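Local coordinates for protein extracellular invertase (Aspergillus kawachii, PDB 5XH8) that probably hydrolyses sucrose and transfers its fructosyl unit to acceptor sugars, building fructooligosaccharides such as 1-kestose, as a secreted family GH32 beta-fructofuranosidase, at residues A395-V400 against R525-L530. Residues are numbered along the deposited sequence; the frame is centred on the assembly and turned at random.
Sequences ASWQVV and RLFDVL
NH1 of R525, gripped by a salt bridge to E392 OE2 and a hydrogen bond to L389 O, lies near the plane of the W397 indole, 3.5 Å from CZ2 at its edge. The guanidinium plane is turned 58° from the indole, and NH1, being at the indole edge, does not lie over the face as a cation-pi stack would require; no hydrogen bond joins the two residues. The contact belongs to the interface between the two parts of a GH32 enzyme, the beta-propeller and the C-terminal beta-sandwich: W397 lies in the segment leading into the hairpin of strands 398-403 and 408-418 in a propeller sheet, whereas F527 precedes strand 528-531 of the sandwich.

The central interaction is a T-shaped aromatic pair. F527 points its edge at the indole face, the planes meeting at 87° and the phenyl centroid lying 4.8 Å from that of the five-membered ring. F527 CZ stands 3.5 Å above the indole plane, over its centre, and comes within 3.6 Å of W397 CE2. A395 CB lies against the opposite face, toward its rim, so the indole has a neighbour on each face, while its NE1 bonds to A390 O. The R525 chain bends at chi3 (-64°), which lets the head turn to the indole, and NH2 is paired with E496. With CG anti to the backbone N, R525 places that atom 3.7 Å above the F527 ring plane, offset toward the rim.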
loop_
_atom_site.group_PDB
_atom_site.type_symbol
_atom_site.label_atom_id
_atom_site.label_comp_id
_atom_site.label_asym_id
_atom_site.label_seq_id
_atom_site.Cartn_x
_atom_site.Cartn_y
_atom_site.Cartn_z
ATOM N N ALA A 395 -11.669 -6.231 -39.385
ATOM C CA ALA A 395 -10.501 -6.934 -39.876
ATOM C C ALA A 395 -9.250 -6.157 -39.481
ATOM O O ALA A 395 -9.313 -5.294 -38.608
ATOM C CB ALA A 395 -10.609 -7.115 -41.386
ATOM N N SER A 396 -8.124 -6.447 -40.128
ATOM C CA SER A 396 -6.812 -5.875 -39.757
ATOM C C SER A 396 -6.321 -4.781 -40.657
ATOM O O SER A 396 -5.117 -4.492 -40.689
ATOM C CB SER A 396 -5.771 -6.992 -39.723
ATOM O OG SER A 396 -6.295 -8.081 -38.990
ATOM N N TRP A 397 -7.247 -4.147 -41.374
ATOM C CA TRP A 397 -6.898 -3.066 -42.284
ATOM C C TRP A 397 -8.096 -2.141 -42.457
ATOM O O TRP A 397 -9.215 -2.495 -42.087
ATOM C CB TRP A 397 -6.486 -3.646 -43.639
ATOM C CG TRP A 397 -7.564 -4.508 -44.234
ATOM C CD1 TRP A 397 -8.594 -4.092 -45.049
ATOM C CD2 TRP A 397 -7.753 -5.921 -44.040
ATOM N NE1 TRP A 397 -9.392 -5.159 -45.378
ATOM C CE2 TRP A 397 -8.904 -6.294 -44.782
ATOM C CE3 TRP A 397 -7.040 -6.918 -43.351
ATOM C CZ2 TRP A 397 -9.380 -7.617 -44.833
ATOM C CZ3 TRP A 397 -7.524 -8.232 -43.377
ATOM C CH2 TRP A 397 -8.686 -8.569 -44.123
ATOM N N GLN A 398 -7.854 -0.967 -43.024
ATOM C CA GLN A 398 -8.945 -0.071 -43.424
ATOM C C GLN A 398 -8.629 0.720 -44.697
ATOM O O GLN A 398 -7.454 1.029 -45.009
ATOM C CB GLN A 398 -9.300 0.889 -42.295
ATOM C CG GLN A 398 -8.184 1.846 -41.926
ATOM C CD GLN A 398 -8.418 2.536 -40.602
ATOM O OE1 GLN A 398 -9.530 2.541 -40.074
ATOM N NE2 GLN A 398 -7.364 3.138 -40.060
ATOM N N VAL A 399 -9.707 1.066 -45.400
ATOM C CA VAL A 399 -9.621 1.847 -46.626
ATOM C C VAL A 399 -9.332 3.284 -46.231
ATOM O O VAL A 399 -10.061 3.840 -45.442
ATOM C CB VAL A 399 -10.954 1.771 -47.419
ATOM C CG1 VAL A 399 -10.949 2.740 -48.602
ATOM C CG2 VAL A 399 -11.233 0.333 -47.880
ATOM N N VAL A 400 -8.262 3.867 -46.752
ATOM C CA VAL A 400 -7.944 5.293 -46.505
ATOM C C VAL A 400 -8.054 6.215 -47.744
ATOM O O VAL A 400 -7.922 7.438 -47.609
ATOM C CB VAL A 400 -6.547 5.486 -45.879
ATOM C CG1 VAL A 400 -6.453 4.722 -44.559
ATOM C CG2 VAL A 400 -5.429 5.095 -46.841
ATOM N N ARG A 525 -4.557 -12.362 -45.481
ATOM C CA ARG A 525 -5.296 -12.131 -46.717
ATOM C C ARG A 525 -4.354 -11.562 -47.758
ATOM O O ARG A 525 -3.631 -10.598 -47.501
ATOM C CB ARG A 525 -6.459 -11.167 -46.529
ATOM C CG ARG A 525 -7.100 -10.728 -47.854
ATOM C CD ARG A 525 -8.520 -10.259 -47.672
ATOM N NE ARG A 525 -9.351 -11.358 -47.216
ATOM C CZ ARG A 525 -10.567 -11.231 -46.708
ATOM N NH1 ARG A 525 -11.158 -10.041 -46.606
ATOM N NH2 ARG A 525 -11.211 -12.315 -46.308
ATOM N N LEU A 526 -4.377 -12.188 -48.929
ATOM C CA LEU A 526 -3.725 -11.694 -50.140
ATOM C C LEU A 526 -4.869 -11.088 -50.954
ATOM O O LEU A 526 -5.802 -11.798 -51.347
ATOM C CB LEU A 526 -3.060 -12.867 -50.887
ATOM C CG LEU A 526 -1.943 -13.566 -50.083
ATOM C CD1 LEU A 526 -1.400 -14.817 -50.771
ATOM C CD2 LEU A 526 -0.809 -12.580 -49.811
ATOM N N PHE A 527 -4.828 -9.770 -51.138
ATOM C CA PHE A 527 -5.925 -9.056 -51.795
ATOM C C PHE A 527 -5.792 -9.162 -53.319
ATOM O O PHE A 527 -4.750 -9.584 -53.845
ATOM C CB PHE A 527 -5.913 -7.577 -51.420
ATOM C CG PHE A 527 -6.066 -7.313 -49.953
ATOM C CD1 PHE A 527 -7.329 -7.244 -49.369
ATOM C CD2 PHE A 527 -4.943 -7.095 -49.155
ATOM C CE1 PHE A 527 -7.467 -6.982 -48.015
ATOM C CE2 PHE A 527 -5.078 -6.837 -47.795
ATOM C CZ PHE A 527 -6.338 -6.778 -47.227
ATOM N N ASP A 528 -6.844 -8.751 -54.024
ATOM C CA ASP A 528 -6.750 -8.573 -55.481
ATOM C C ASP A 528 -6.127 -7.215 -55.724
ATOM O O ASP A 528 -6.544 -6.230 -55.117
ATOM C CB ASP A 528 -8.127 -8.727 -56.132
ATOM C CG ASP A 528 -8.660 -10.137 -55.998
ATOM O OD1 ASP A 528 -7.907 -11.087 -56.274
ATOM O OD2 ASP A 528 -9.822 -10.310 -55.609
ATOM N N VAL A 529 -5.113 -7.183 -56.584
ATOM C CA VAL A 529 -4.284 -6.014 -56.820
ATOM C C VAL A 529 -4.225 -5.711 -58.333
ATOM O O VAL A 529 -4.373 -6.614 -59.151
ATOM C CB VAL A 529 -2.878 -6.268 -56.229
ATOM C CG1 VAL A 529 -1.931 -5.113 -56.495
ATOM C CG2 VAL A 529 -2.989 -6.496 -54.721
ATOM N N LEU A 530 -3.999 -4.443 -58.681
ATOM C CA LEU A 530 -3.974 -3.975 -60.067
ATOM C C LEU A 530 -2.628 -3.319 -60.391
ATOM O O LEU A 530 -2.256 -2.335 -59.766
ATOM C CB LEU A 530 -5.106 -2.968 -60.270
ATOM C CG LEU A 530 -5.533 -2.706 -61.713
ATOM C CD1 LEU A 530 -6.514 -3.790 -62.158
ATOM C CD2 LEU A 530 -6.133 -1.309 -61.853
#